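Local coordinates for major royal jelly protein 1 (Apis mellifera, PDB 5YYL) that is the most abundant protein of the royal jelly fed to honeybee larvae, binds 24-methylenecholesterol and probably serves as larval food, at residues Phe39-Phe44 against Gly101-Pro106; Ile69-Asp74 against Arg375-Val380; Lys209-Ile214 against Phe231-Lys236; Thr350-Ala355 against Ser382-Lys387. All coordinates share one frame; numbering follows the deposited sequence.

Contact 1: residues Phe39-Phe44 against Gly101-Pro106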
loop_
_atom_site.group_PDB
_atom_site.type_symbol
_atom_site.label_atom_id
_atom_site.label_comp_id
_atom_site.label_asym_id
_atom_site.label_seq_id
_atom_site.Cartn_x
_atom_site.Cartn_y
_atom_site.Cartn_z
ATOM N N PHE A 39 17.463 26.608 -28.305
ATOM C CA PHE A 39 17.130 26.315 -29.684
ATOM C C PHE A 39 16.709 24.862 -29.789
ATOM O O PHE A 39 17.071 24.038 -28.951
ATOM C CB PHE A 39 18.328 26.558 -30.610
ATOM C CG PHE A 39 19.575 25.825 -30.190
ATOM C CD1 PHE A 39 19.771 24.488 -30.544
ATOM C CD2 PHE A 39 20.547 26.469 -29.424
ATOM C CE1 PHE A 39 20.902 23.806 -30.136
ATOM C CE2 PHE A 39 21.686 25.793 -29.021
ATOM C CZ PHE A 39 21.866 24.459 -29.381
ATOM N N PHE A 40 15.969 24.548 -30.838
ATOM C CA PHE A 40 15.466 23.208 -31.005
ATOM C C PHE A 40 16.494 22.338 -31.687
ATOM O O PHE A 40 17.306 22.817 -32.471
ATOM C CB PHE A 40 14.139 23.207 -31.765
ATOM C CG PHE A 40 13.000 23.696 -30.935
ATOM C CD1 PHE A 40 12.258 22.802 -30.168
ATOM C CD2 PHE A 40 12.703 25.060 -30.866
ATOM C CE1 PHE A 40 11.217 23.249 -29.385
ATOM C CE2 PHE A 40 11.667 25.511 -30.077
ATOM C CZ PHE A 40 10.923 24.606 -29.337
ATOM N N ASP A 41 16.440 21.056 -31.344
ATOM C CA ASP A 41 17.304 20.026 -31.881
ATOM C C ASP A 41 16.490 18.743 -31.834
ATOM O O ASP A 41 15.493 18.679 -31.117
ATOM C CB ASP A 41 18.569 19.915 -31.025
ATOM C CG ASP A 41 19.665 19.085 -31.685
ATOM O OD1 ASP A 41 19.422 18.475 -32.756
ATOM O OD2 ASP A 41 20.784 19.048 -31.120
ATOM N N TYR A 42 16.900 17.734 -32.598
ATOM C CA TYR A 42 16.116 16.513 -32.752
ATOM C C TYR A 42 16.899 15.240 -32.378
ATOM O O TYR A 42 18.122 15.242 -32.318
ATOM C CB TYR A 42 15.589 16.424 -34.187
ATOM C CG TYR A 42 14.738 17.610 -34.610
ATOM C CD1 TYR A 42 13.362 17.476 -34.810
ATOM C CD2 TYR A 42 15.306 18.866 -34.814
ATOM C CE1 TYR A 42 12.591 18.563 -35.196
ATOM C CE2 TYR A 42 14.540 19.951 -35.188
ATOM C CZ TYR A 42 13.189 19.799 -35.378
ATOM O OH TYR A 42 12.456 20.890 -35.756
ATOM N N ASP A 43 16.161 14.162 -32.123
ATOM C CA ASP A 43 16.705 12.814 -31.958
ATOM C C ASP A 43 16.746 12.150 -33.338
ATOM O O ASP A 43 15.830 11.422 -33.769
ATOM C CB ASP A 43 15.855 12.002 -30.957
ATOM C CG ASP A 43 16.429 10.607 -30.644
ATOM O OD1 ASP A 43 16.435 9.738 -31.538
ATOM O OD2 ASP A 43 16.819 10.344 -29.470
ATOM N N PHE A 44 17.856 12.402 -34.023
ATOM C CA PHE A 44 18.154 11.756 -35.296
ATOM C C PHE A 44 18.545 10.276 -35.126
ATOM O O PHE A 44 18.365 9.482 -36.051
ATOM C CB PHE A 44 19.263 12.503 -36.006
ATOM C CG PHE A 44 18.892 13.895 -36.447
ATOM C CD1 PHE A 44 19.347 15.016 -35.745
ATOM C CD2 PHE A 44 18.132 14.094 -37.593
ATOM C CE1 PHE A 44 19.021 16.304 -36.171
ATOM C CE2 PHE A 44 17.788 15.376 -38.010
ATOM C CZ PHE A 44 18.242 16.479 -37.310
ATOM N N GLY A 101 18.285 22.212 -25.257
ATOM C CA GLY A 101 17.141 21.838 -24.413
ATOM C C GLY A 101 16.654 20.464 -24.835
ATOM O O GLY A 101 17.347 19.749 -25.554
ATOM N N PRO A 102 15.453 20.074 -24.405
ATOM C CA PRO A 102 14.938 18.753 -24.786
ATOM C C PRO A 102 14.925 18.528 -26.291
ATOM O O PRO A 102 14.465 19.390 -27.031
ATOM C CB PRO A 102 13.509 18.764 -24.237
ATOM C CG PRO A 102 13.577 19.695 -23.091
ATOM C CD PRO A 102 14.541 20.772 -23.491
ATOM N N LEU A 103 15.452 17.397 -26.736
ATOM C CA LEU A 103 15.436 17.088 -28.159
ATOM C C LEU A 103 14.022 16.713 -28.540
ATOM O O LEU A 103 13.284 16.164 -27.730
ATOM C CB LEU A 103 16.396 15.940 -28.512
ATOM C CG LEU A 103 17.816 16.313 -28.972
ATOM C CD1 LEU A 103 18.538 17.260 -28.011
ATOM C CD2 LEU A 103 18.572 15.008 -29.177
ATOM N N LEU A 104 13.674 17.018 -29.779
ATOM C CA LEU A 104 12.403 16.613 -30.343
ATOM C C LEU A 104 12.567 15.335 -31.102
ATOM O O LEU A 104 13.656 14.964 -31.452
ATOM C CB LEU A 104 11.864 17.678 -31.297
ATOM C CG LEU A 104 11.714 19.094 -30.752
ATOM C CD1 LEU A 104 10.848 19.877 -31.721
ATOM C CD2 LEU A 104 11.114 19.102 -29.355
ATOM N N GLN A 105 11.453 14.696 -31.396
ATOM C CA GLN A 105 11.419 13.396 -32.024
ATOM C C GLN A 105 10.155 13.411 -32.877
ATOM O O GLN A 105 9.068 13.638 -32.349
ATOM C CB GLN A 105 11.352 12.323 -30.937
ATOM C CG GLN A 105 10.929 10.931 -31.387
ATOM C CD GLN A 105 10.173 10.195 -30.298
ATOM O OE1 GLN A 105 10.585 10.200 -29.139
ATOM N NE2 GLN A 105 9.052 9.569 -30.663
ATOM N N PRO A 106 10.284 13.190 -34.194
ATOM C CA PRO A 106 9.121 13.258 -35.098
ATOM C C PRO A 106 7.989 12.307 -34.762
ATOM O O PRO A 106 8.244 11.165 -34.399
ATOM C CB PRO A 106 9.722 12.860 -36.449
ATOM C CG PRO A 106 11.124 13.335 -36.356
ATOM C CD PRO A 106 11.548 13.060 -34.943
#
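D43 N donates to L104 O at 2.7 Å, nearly in line with the C=O bond, and L104 N donates in turn to D41 O at 2.8 Å. L104 thus gives and takes one backbone bond, to residues flanking Y42, and Y42 and L104 form a single beta bridge. Through it the loop that follows strand 33-37 is fastened to strand 102-106, an outermost strand of a four-stranded antiparallel sheet in this beta-propeller protein. The two backbones point 47° apart, and the bridge stays isolated. Round it, L104 touches two aromatic rings, F40 and Y42. Its CB lies 3.8 Å from Y42 CD1, while its CD1 reaches F40 CD1 at 3.6 Å and its CD2 sits at the F40 ring edge, in plane. CG of L104 is anti to its own carbonyl carbon (chi1 -55°), which swings the branch to the side where F40 lies. M80 of strand 75-81 touches F40, Y42 and L104, and W37 stacks on F40. The Y42 hydroxyl is hydrogen-bonded to N64 OD1. On the loop itself, the D41 carboxylate reaches forward to the next peptide: OD1 takes Y42 N at 2.6 Å on its anti side, the donor 32° out of the carboxylate plane. L103, meanwhile, sends its CD1 to within 4.0 Å of D41 CB.

Contact 2: residues Ile69-Asp74 against Arg375-Val380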
loop_
_atom_site.group_PDB
_atom_site.type_symbol
_atom_site.label_atom_id
_atom_site.label_comp_id
_atom_site.label_asym_id
_atom_site.label_seq_id
_atom_site.Cartn_x
_atom_site.Cartn_y
_atom_site.Cartn_z
ATOM N N ILE A 69 1.762 23.776 -29.450
ATOM C CA ILE A 69 2.032 22.694 -28.504
ATOM C C ILE A 69 0.725 22.015 -28.192
ATOM O O ILE A 69 -0.347 22.595 -28.381
ATOM C CB ILE A 69 2.669 23.186 -27.182
ATOM C CG1 ILE A 69 1.781 24.206 -26.454
ATOM C CG2 ILE A 69 4.029 23.807 -27.463
ATOM C CD1 ILE A 69 2.284 24.629 -25.088
ATOM N N ASP A 70 0.815 20.781 -27.729
ATOM C CA ASP A 70 -0.319 20.118 -27.103
ATOM C C ASP A 70 0.209 19.003 -26.197
ATOM O O ASP A 70 1.417 18.872 -26.018
ATOM C CB ASP A 70 -1.324 19.630 -28.155
ATOM C CG ASP A 70 -2.767 19.633 -27.637
ATOM O OD1 ASP A 70 -2.994 19.036 -26.536
ATOM O OD2 ASP A 70 -3.666 20.192 -28.332
ATOM N N GLN A 71 -0.685 18.225 -25.599
ATOM C CA GLN A 71 -0.303 17.279 -24.570
ATOM C C GLN A 71 -1.323 16.173 -24.534
ATOM O O GLN A 71 -2.524 16.454 -24.541
ATOM C CB GLN A 71 -0.244 17.999 -23.221
ATOM C CG GLN A 71 0.089 17.119 -22.020
ATOM C CD GLN A 71 -1.094 16.348 -21.452
ATOM O OE1 GLN A 71 -2.221 16.839 -21.442
ATOM N NE2 GLN A 71 -0.843 15.137 -20.979
ATOM N N TRP A 72 -0.842 14.925 -24.509
ATOM C CA TRP A 72 -1.694 13.749 -24.291
ATOM C C TRP A 72 -0.874 12.688 -23.584
ATOM O O TRP A 72 0.193 12.304 -24.081
ATOM C CB TRP A 72 -2.208 13.216 -25.623
ATOM C CG TRP A 72 -3.072 12.027 -25.519
ATOM C CD1 TRP A 72 -4.428 12.005 -25.358
ATOM C CD2 TRP A 72 -2.663 10.669 -25.609
ATOM N NE1 TRP A 72 -4.897 10.703 -25.336
ATOM C CE2 TRP A 72 -3.829 9.865 -25.486
ATOM C CE3 TRP A 72 -1.427 10.045 -25.788
ATOM C CZ2 TRP A 72 -3.789 8.481 -25.541
ATOM C CZ3 TRP A 72 -1.378 8.669 -25.831
ATOM C CH2 TRP A 72 -2.558 7.894 -25.709
ATOM N N HIS A 73 -1.358 12.240 -22.426
ATOM C CA HIS A 73 -0.636 11.282 -21.582
ATOM C C HIS A 73 0.822 11.745 -21.405
ATOM O O HIS A 73 1.041 12.886 -21.006
ATOM C CB HIS A 73 -0.777 9.862 -22.144
ATOM C CG HIS A 73 -2.176 9.326 -22.115
ATOM N ND1 HIS A 73 -2.474 8.024 -22.461
ATOM C CD2 HIS A 73 -3.352 9.898 -21.757
ATOM C CE1 HIS A 73 -3.776 7.823 -22.327
ATOM N NE2 HIS A 73 -4.334 8.946 -21.905
ATOM N N ASP A 74 1.807 10.918 -21.749
ATOM C CA ASP A 74 3.230 11.274 -21.555
ATOM C C ASP A 74 3.830 12.133 -22.673
ATOM O O ASP A 74 4.954 12.621 -22.533
ATOM C CB ASP A 74 4.098 10.017 -21.342
ATOM C CG ASP A 74 3.873 8.936 -22.397
ATOM O OD1 ASP A 74 2.868 8.993 -23.153
ATOM O OD2 ASP A 74 4.725 8.032 -22.471
ATOM N N ARG A 375 -9.070 20.780 -11.108
ATOM C CA ARG A 375 -8.531 19.823 -12.091
ATOM C C ARG A 375 -7.850 20.484 -13.293
ATOM O O ARG A 375 -6.914 19.912 -13.844
ATOM C CB ARG A 375 -9.618 18.857 -12.572
ATOM C CG ARG A 375 -10.115 17.930 -11.462
ATOM C CD ARG A 375 -11.437 17.176 -11.748
ATOM N NE ARG A 375 -11.751 16.790 -13.144
ATOM C CZ ARG A 375 -11.127 15.851 -13.859
ATOM N NH1 ARG A 375 -10.097 15.188 -13.333
ATOM N NH2 ARG A 375 -11.518 15.582 -15.103
ATOM N N GLU A 376 -8.306 21.668 -13.683
ATOM C CA GLU A 376 -7.887 22.301 -14.935
ATOM C C GLU A 376 -6.579 23.053 -14.789
ATOM O O GLU A 376 -6.396 23.790 -13.823
ATOM C CB GLU A 376 -8.932 23.298 -15.434
ATOM C CG GLU A 376 -10.079 22.665 -16.196
ATOM C CD GLU A 376 -11.097 23.704 -16.658
ATOM O OE1 GLU A 376 -11.452 23.647 -17.884
ATOM O OE2 GLU A 376 -11.526 24.564 -15.820
ATOM N N TYR A 377 -5.698 22.873 -15.772
ATOM C CA TYR A 377 -4.434 23.601 -15.869
ATOM C C TYR A 377 -4.165 24.042 -17.295
ATOM O O TYR A 377 -4.649 23.430 -18.251
ATOM C CB TYR A 377 -3.262 22.746 -15.363
ATOM C CG TYR A 377 -3.026 21.438 -16.085
ATOM C CD1 TYR A 377 -3.737 20.288 -15.753
ATOM C CD2 TYR A 377 -2.050 21.337 -17.078
ATOM C CE1 TYR A 377 -3.498 19.091 -16.414
ATOM C CE2 TYR A 377 -1.796 20.128 -17.740
ATOM C CZ TYR A 377 -2.522 19.019 -17.416
ATOM O OH TYR A 377 -2.287 17.836 -18.082
ATOM N N ILE A 378 -3.350 25.087 -17.420
ATOM C CA ILE A 378 -3.086 25.724 -18.704
ATOM C C ILE A 378 -1.634 25.523 -19.116
ATOM O O ILE A 378 -0.751 25.624 -18.276
ATOM C CB ILE A 378 -3.429 27.230 -18.642
ATOM C CG1 ILE A 378 -3.551 27.826 -20.037
ATOM C CG2 ILE A 378 -2.400 28.025 -17.822
ATOM C CD1 ILE A 378 -4.073 29.242 -20.014
ATOM N N LEU A 379 -1.411 25.212 -20.398
ATOM C CA LEU A 379 -0.080 25.119 -20.998
ATOM C C LEU A 379 0.102 26.296 -21.948
ATOM O O LEU A 379 -0.748 26.550 -22.788
ATOM C CB LEU A 379 0.032 23.821 -21.807
ATOM C CG LEU A 379 -0.174 22.491 -21.075
ATOM C CD1 LEU A 379 -0.379 21.356 -22.057
ATOM C CD2 LEU A 379 0.992 22.231 -20.143
ATOM N N VAL A 380 1.222 26.991 -21.850
ATOM C CA VAL A 380 1.467 28.202 -22.637
ATOM C C VAL A 380 2.793 28.094 -23.398
ATOM O O VAL A 380 3.839 27.942 -22.781
ATOM C CB VAL A 380 1.523 29.435 -21.721
ATOM C CG1 VAL A 380 1.711 30.700 -22.537
ATOM C CG2 VAL A 380 0.265 29.513 -20.874
#
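L379 and I69 make the close-packed end of this contact, with the aliphatic root of Q71. L379 CD1 lies 3.6 Å from Q71 CB, and I69 CD1 comes to 4.1 Å from L379 CB and 3.9 Å from the carbonyl carbon of V380, so the methyl of I69 meets both a side chain and the backbone. CG1 of I69 stands between the backbone N and the carbonyl carbon (chi1 59°), and the rest of the chain runs out extended to put CD1 there. I402 and N404 of strand 400-406 touch I69 and L379 respectively. Two separate sheets of the beta-propeller meet here: strand 65-72 begins a four-stranded antiparallel sheet, and strand 373-383 belongs to a mixed one. Their axes pass 8.0 Å apart at 139°, and they meet mainly through side chains. D70, turned the other way, nevertheless ties the sheets together by salt bridges to K358 and K360, and its OD1 also receives Q71 N on the anti lone pair. Toward H73 the fit is slacker. The Q71 and Y377 side chains cross at about a right angle, their amide and ring planes 49° apart, and Q71 OE1 stays 3.5 Å from Y377 OH, too far for a sound bond. Q71 NE2 turns instead to H73 O at 2.9 Å, in the carbonyl plane on a lone pair, and makes a weak hydrogen bond to the backbone of another protein chain.

Contact 3: residues Lys209-Ile214 against Phe231-Lys236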
loop_
_atom_site.group_PDB
_atom_site.type_symbol
_atom_site.label_atom_id
_atom_site.label_comp_id
_atom_site.label_asym_id
_atom_site.label_seq_id
_atom_site.Cartn_x
_atom_site.Cartn_y
_atom_site.Cartn_z
ATOM N N LYS A 209 -4.139 35.406 -43.486
ATOM C CA LYS A 209 -3.698 36.188 -44.648
ATOM C C LYS A 209 -4.886 36.437 -45.568
ATOM O O LYS A 209 -5.162 37.578 -45.919
ATOM C CB LYS A 209 -2.532 35.513 -45.395
ATOM C CG LYS A 209 -1.498 36.481 -45.983
ATOM C CD LYS A 209 -0.612 37.131 -44.897
ATOM C CE LYS A 209 0.395 38.174 -45.412
ATOM N N GLY A 210 -5.588 35.368 -45.927
ATOM C CA GLY A 210 -6.770 35.456 -46.787
ATOM C C GLY A 210 -8.052 35.996 -46.149
ATOM O O GLY A 210 -8.996 36.342 -46.860
ATOM N N GLU A 211 -8.093 36.040 -44.819
ATOM C CA GLU A 211 -9.191 36.643 -44.050
ATOM C C GLU A 211 -10.525 35.920 -44.259
ATOM O O GLU A 211 -11.448 36.420 -44.927
ATOM C CB GLU A 211 -9.305 38.142 -44.336
ATOM C CG GLU A 211 -8.004 38.903 -44.099
ATOM C CD GLU A 211 -8.124 40.381 -44.441
ATOM O OE1 GLU A 211 -7.501 41.183 -43.713
ATOM O OE2 GLU A 211 -8.824 40.747 -45.425
ATOM N N GLY A 212 -10.596 34.716 -43.686
ATOM C CA GLY A 212 -11.777 33.859 -43.795
ATOM C C GLY A 212 -11.803 32.778 -42.731
ATOM O O GLY A 212 -10.805 32.526 -42.055
ATOM N N LEU A 213 -12.953 32.124 -42.609
ATOM C CA LEU A 213 -13.179 31.070 -41.630
ATOM C C LEU A 213 -13.701 29.822 -42.355
ATOM O O LEU A 213 -14.844 29.778 -42.778
ATOM C CB LEU A 213 -14.196 31.572 -40.597
ATOM C CG LEU A 213 -14.653 30.641 -39.476
ATOM C CD1 LEU A 213 -13.494 30.284 -38.556
ATOM C CD2 LEU A 213 -15.782 31.282 -38.689
ATOM N N ILE A 214 -12.857 28.805 -42.487
ATOM C CA ILE A 214 -13.272 27.528 -43.061
ATOM C C ILE A 214 -14.023 26.718 -41.992
ATOM O O ILE A 214 -13.580 26.647 -40.852
ATOM C CB ILE A 214 -12.063 26.732 -43.556
ATOM C CG1 ILE A 214 -11.243 27.579 -44.540
ATOM C CG2 ILE A 214 -12.515 25.430 -44.197
ATOM C CD1 ILE A 214 -9.810 27.120 -44.688
ATOM N N PHE A 231 -13.465 39.424 -39.632
ATOM C CA PHE A 231 -12.282 38.644 -40.071
ATOM C C PHE A 231 -11.161 39.479 -40.713
ATOM O O PHE A 231 -10.074 38.939 -40.972
ATOM C CB PHE A 231 -12.668 37.544 -41.078
ATOM C CG PHE A 231 -13.711 36.584 -40.602
ATOM C CD1 PHE A 231 -14.196 36.569 -39.293
ATOM C CD2 PHE A 231 -14.198 35.658 -41.496
ATOM C CE1 PHE A 231 -15.177 35.664 -38.913
ATOM C CE2 PHE A 231 -15.175 34.751 -41.126
ATOM C CZ PHE A 231 -15.670 34.751 -39.833
ATOM N N ASP A 232 -11.413 40.753 -40.998
ATOM C CA ASP A 232 -10.459 41.583 -41.740
ATOM C C ASP A 232 -9.472 42.255 -40.800
ATOM O O ASP A 232 -9.800 42.533 -39.643
ATOM C CB ASP A 232 -11.176 42.659 -42.568
ATOM C CG ASP A 232 -12.014 42.085 -43.705
ATOM O OD1 ASP A 232 -12.942 42.816 -44.151
ATOM O OD2 ASP A 232 -11.748 40.942 -44.165
ATOM N N TYR A 233 -8.269 42.529 -41.316
ATOM C CA TYR A 233 -7.226 43.194 -40.541
ATOM C C TYR A 233 -7.535 44.683 -40.435
ATOM O O TYR A 233 -8.131 45.259 -41.345
ATOM C CB TYR A 233 -5.832 42.949 -41.149
ATOM C CG TYR A 233 -5.325 43.955 -42.168
ATOM C CD1 TYR A 233 -4.552 45.043 -41.771
ATOM C CD2 TYR A 233 -5.588 43.803 -43.528
ATOM C CE1 TYR A 233 -4.073 45.965 -42.690
ATOM C CE2 TYR A 233 -5.103 44.717 -44.465
ATOM C CZ TYR A 233 -4.346 45.801 -44.033
ATOM O OH TYR A 233 -3.848 46.731 -44.914
ATOM N N ASP A 234 -7.140 45.296 -39.317
ATOM C CA ASP A 234 -7.309 46.721 -39.112
ATOM C C ASP A 234 -5.942 47.384 -39.265
ATOM O O ASP A 234 -5.016 47.044 -38.525
ATOM C CB ASP A 234 -7.881 46.968 -37.723
ATOM C CG ASP A 234 -8.361 48.389 -37.526
ATOM O OD1 ASP A 234 -7.934 49.290 -38.285
ATOM O OD2 ASP A 234 -9.167 48.605 -36.591
ATOM N N PRO A 235 -5.800 48.331 -40.220
ATOM C CA PRO A 235 -4.506 49.022 -40.405
ATOM C C PRO A 235 -4.041 49.830 -39.187
ATOM O O PRO A 235 -2.832 49.968 -38.958
ATOM C CB PRO A 235 -4.767 49.954 -41.601
ATOM C CG PRO A 235 -5.963 49.381 -42.293
ATOM C CD PRO A 235 -6.798 48.778 -41.212
ATOM N N LYS A 236 -5.013 50.356 -38.440
ATOM C CA LYS A 236 -4.799 51.081 -37.176
ATOM C C LYS A 236 -3.894 50.342 -36.168
ATOM O O LYS A 236 -3.031 50.969 -35.564
ATOM C CB LYS A 236 -6.169 51.373 -36.536
ATOM C CG LYS A 236 -6.292 52.619 -35.681
ATOM C CD LYS A 236 -7.771 52.890 -35.361
ATOM C CE LYS A 236 -8.565 53.397 -36.571
#
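E211 leans its whole side chain along the backbone of F231-Y233. Its CB rests 3.5 Å from F231 O, and CG lies alongside the same oxygen at 3.8 Å. With CG anti to the carbonyl carbon (chi1 -55°) and the chain extended beyond it, CD passes D232 CA at 3.8 Å and the carboxylate arrives over the next peptide. There OE1 accepts Y233 N at 2.9 Å with an N-H...O angle of 158°, the donor standing well above the carboxylate plane rather than in it; the same oxygen sits at the edge of the Y233 ring, in plane with it and nearest CD2. OE2 has a less welcome neighbour, D232 OD2 at 3.2 Å. E211 and G212 together face D207 in a G1 beta bulge, in the hairpin turn between strands 201-207 and 212-217 of one four-stranded propeller sheet. Segment 231-236 lies in the loop that follows strand 225-226. Beyond the bulge the contact turns apolar: L213 CB packs obliquely on F231, 3.4 Å from CE2, and L213 CD2 approaches CZ. Y267 and Y295 also meet the F231 ring. Like charges at one end are thus set against an apolar other end. The Y233 N-H would be expected to offset part of the charge on E211, and two carboxylates this near may raise the proton affinity of one, though the resolution does not settle it.

Contact 4: residues Thr350-Ala355 against Ser382-Lys387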
loop_
_atom_site.group_PDB
_atom_site.type_symbol
_atom_site.label_atom_id
_atom_site.label_comp_id
_atom_site.label_asym_id
_atom_site.label_seq_id
_atom_site.Cartn_x
_atom_site.Cartn_y
_atom_site.Cartn_z
ATOM N N THR A 350 9.705 36.337 -20.122
ATOM C CA THR A 350 9.149 35.004 -20.389
ATOM C C THR A 350 7.892 34.933 -21.254
ATOM O O THR A 350 7.586 33.847 -21.742
ATOM C CB THR A 350 8.878 34.218 -19.086
ATOM O OG1 THR A 350 7.821 34.838 -18.341
ATOM C CG2 THR A 350 10.140 34.154 -18.241
ATOM N N LEU A 351 7.166 36.037 -21.460
ATOM C CA LEU A 351 5.856 35.992 -22.174
ATOM C C LEU A 351 5.770 36.893 -23.420
ATOM O O LEU A 351 4.740 37.537 -23.665
ATOM C CB LEU A 351 4.722 36.351 -21.203
ATOM C CG LEU A 351 4.430 35.367 -20.084
ATOM C CD1 LEU A 351 3.596 36.058 -19.018
ATOM C CD2 LEU A 351 3.723 34.140 -20.623
ATOM N N GLN A 352 6.825 36.902 -24.226
ATOM C CA GLN A 352 6.938 37.906 -25.283
ATOM C C GLN A 352 5.952 37.719 -26.463
ATOM O O GLN A 352 5.329 38.691 -26.894
ATOM C CB GLN A 352 8.388 38.064 -25.736
ATOM C CG GLN A 352 9.292 38.586 -24.630
ATOM C CD GLN A 352 10.624 39.139 -25.120
ATOM O OE1 GLN A 352 10.881 39.202 -26.318
ATOM N NE2 GLN A 352 11.464 39.576 -24.186
ATOM N N MET A 353 5.795 36.504 -26.986
ATOM C CA MET A 353 4.675 36.211 -27.871
ATOM C C MET A 353 4.033 34.876 -27.509
ATOM O O MET A 353 4.574 33.806 -27.791
ATOM C CB MET A 353 5.103 36.221 -29.337
ATOM C CG MET A 353 3.969 35.843 -30.310
ATOM S SD MET A 353 2.553 37.008 -30.485
ATOM C CE MET A 353 1.598 36.161 -31.750
ATOM N N ILE A 354 2.857 34.936 -26.912
ATOM C CA ILE A 354 2.131 33.725 -26.582
ATOM C C ILE A 354 1.573 33.141 -27.892
ATOM O O ILE A 354 0.509 33.528 -28.361
ATOM C CB ILE A 354 1.045 33.982 -25.517
ATOM C CG1 ILE A 354 1.714 34.415 -24.217
ATOM C CG2 ILE A 354 0.208 32.737 -25.271
ATOM C CD1 ILE A 354 0.749 34.941 -23.176
ATOM N N ALA A 355 2.332 32.227 -28.489
ATOM C CA ALA A 355 1.938 31.617 -29.750
ATOM C C ALA A 355 0.914 30.521 -29.583
ATOM O O ALA A 355 0.246 30.158 -30.552
ATOM C CB ALA A 355 3.157 31.051 -30.450
ATOM N N SER A 382 5.382 30.176 -25.349
ATOM C CA SER A 382 5.788 31.540 -25.457
ATOM C C SER A 382 7.158 31.545 -26.113
ATOM O O SER A 382 8.204 31.526 -25.451
ATOM C CB SER A 382 5.820 32.118 -24.069
ATOM O OG SER A 382 6.621 33.252 -24.031
ATOM N N ASN A 383 7.138 31.493 -27.445
ATOM C CA ASN A 383 8.290 31.835 -28.268
ATOM C C ASN A 383 8.532 33.347 -28.231
ATOM O O ASN A 383 7.932 34.062 -27.412
ATOM C CB ASN A 383 8.145 31.283 -29.697
ATOM C CG ASN A 383 6.931 31.812 -30.452
ATOM O OD1 ASN A 383 6.573 33.002 -30.392
ATOM N ND2 ASN A 383 6.299 30.913 -31.209
ATOM N N LYS A 384 9.444 33.830 -29.071
ATOM C CA LYS A 384 9.693 35.256 -29.215
ATOM C C LYS A 384 9.574 35.632 -30.692
ATOM O O LYS A 384 10.580 35.910 -31.361
ATOM C CB LYS A 384 11.070 35.586 -28.645
ATOM C CG LYS A 384 11.141 35.381 -27.139
ATOM C CD LYS A 384 12.143 36.296 -26.435
ATOM C CE LYS A 384 13.539 35.718 -26.379
ATOM N NZ LYS A 384 14.329 36.423 -25.338
ATOM N N MET A 385 8.326 35.628 -31.187
ATOM C CA MET A 385 8.003 35.986 -32.585
ATOM C C MET A 385 8.589 37.330 -33.011
ATOM O O MET A 385 8.965 37.490 -34.170
ATOM C CB MET A 385 6.482 35.990 -32.837
ATOM C CG MET A 385 6.105 36.335 -34.279
ATOM S SD MET A 385 4.463 35.849 -34.845
ATOM C CE MET A 385 4.751 34.173 -35.414
ATOM N N GLN A 386 8.667 38.281 -32.080
ATOM C CA GLN A 386 9.333 39.553 -32.360
ATOM C C GLN A 386 10.785 39.381 -32.849
ATOM O O GLN A 386 11.230 40.129 -33.727
ATOM C CB GLN A 386 9.230 40.527 -31.185
ATOM C CG GLN A 386 10.289 40.415 -30.108
ATOM C CD GLN A 386 10.242 39.110 -29.376
ATOM O OE1 GLN A 386 9.252 38.390 -29.413
ATOM N NE2 GLN A 386 11.317 38.803 -28.691
ATOM N N LYS A 387 11.495 38.391 -32.313
ATOM C CA LYS A 387 12.862 38.091 -32.765
ATOM C C LYS A 387 12.937 37.263 -34.068
ATOM O O LYS A 387 13.962 37.313 -34.751
ATOM C CB LYS A 387 13.676 37.404 -31.648
ATOM C CG LYS A 387 13.887 38.270 -30.396
ATOM C CD LYS A 387 15.224 39.004 -30.352
#
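M353, S382 and Q352 give up the most surface here. M353 CG lies 3.6 Å from M385 CB, the two methionine side chains side by side and pointing the same way; CG of M353 is anti to its backbone N (chi1 177°), and the chain then bends at chi2. N383 runs along the same flank, its OD1 3.7 Å from M353 CB, and its ND2 side borders A355 CB. The backbone of M353 donates to N383 O at 3.3 Å, a long bond with the donor tilted from the carbonyl plane. This is the open end of the hairpin of strands 353-361 and 373-383, where the second strand gives way to helix 385-389. S382 adds a side-chain bond: its OG, anti to the backbone N, donates to T350 O at 2.6 Å, the donor tilted 28° from that carbonyl plane, while S382 CA offers a CA-H...O contact to M353 O. Q352 reaches out extended across K384 and meets Q386 at about a right angle. Its amide carbon CD lies 3.5 Å from K384 CD. Q352 OE1 and Q386 NE2 are modelled too close, at a poor angle, and that pair is doubtful, whereas Q352 NE2 hydrogen-bonds to D348 O.

Overall arrangement
Contacts 2 and 4 share strand 373-383 and touch directly: V380 CG1 lies 3.7 Å from I354 CG2, joining the interface between sheets to the hairpin partner 353-361. Contact 1 reaches the other sheet used by contact 2, closing on strand 102-106 while contact 2 uses strand 65-72; their nearest atoms are about 7 Å apart. Contact 3 is remote, its centre about 34 Å from that of contact 1 and across the chain's centre from it. Along the sequence it nests inside the long loop closed by contact 2. That contact lies nearest the sterol, the Y377 side chain being about 9 Å from a bound molecule and about 10 Å from the side chain of P364, a sterol-binding residue.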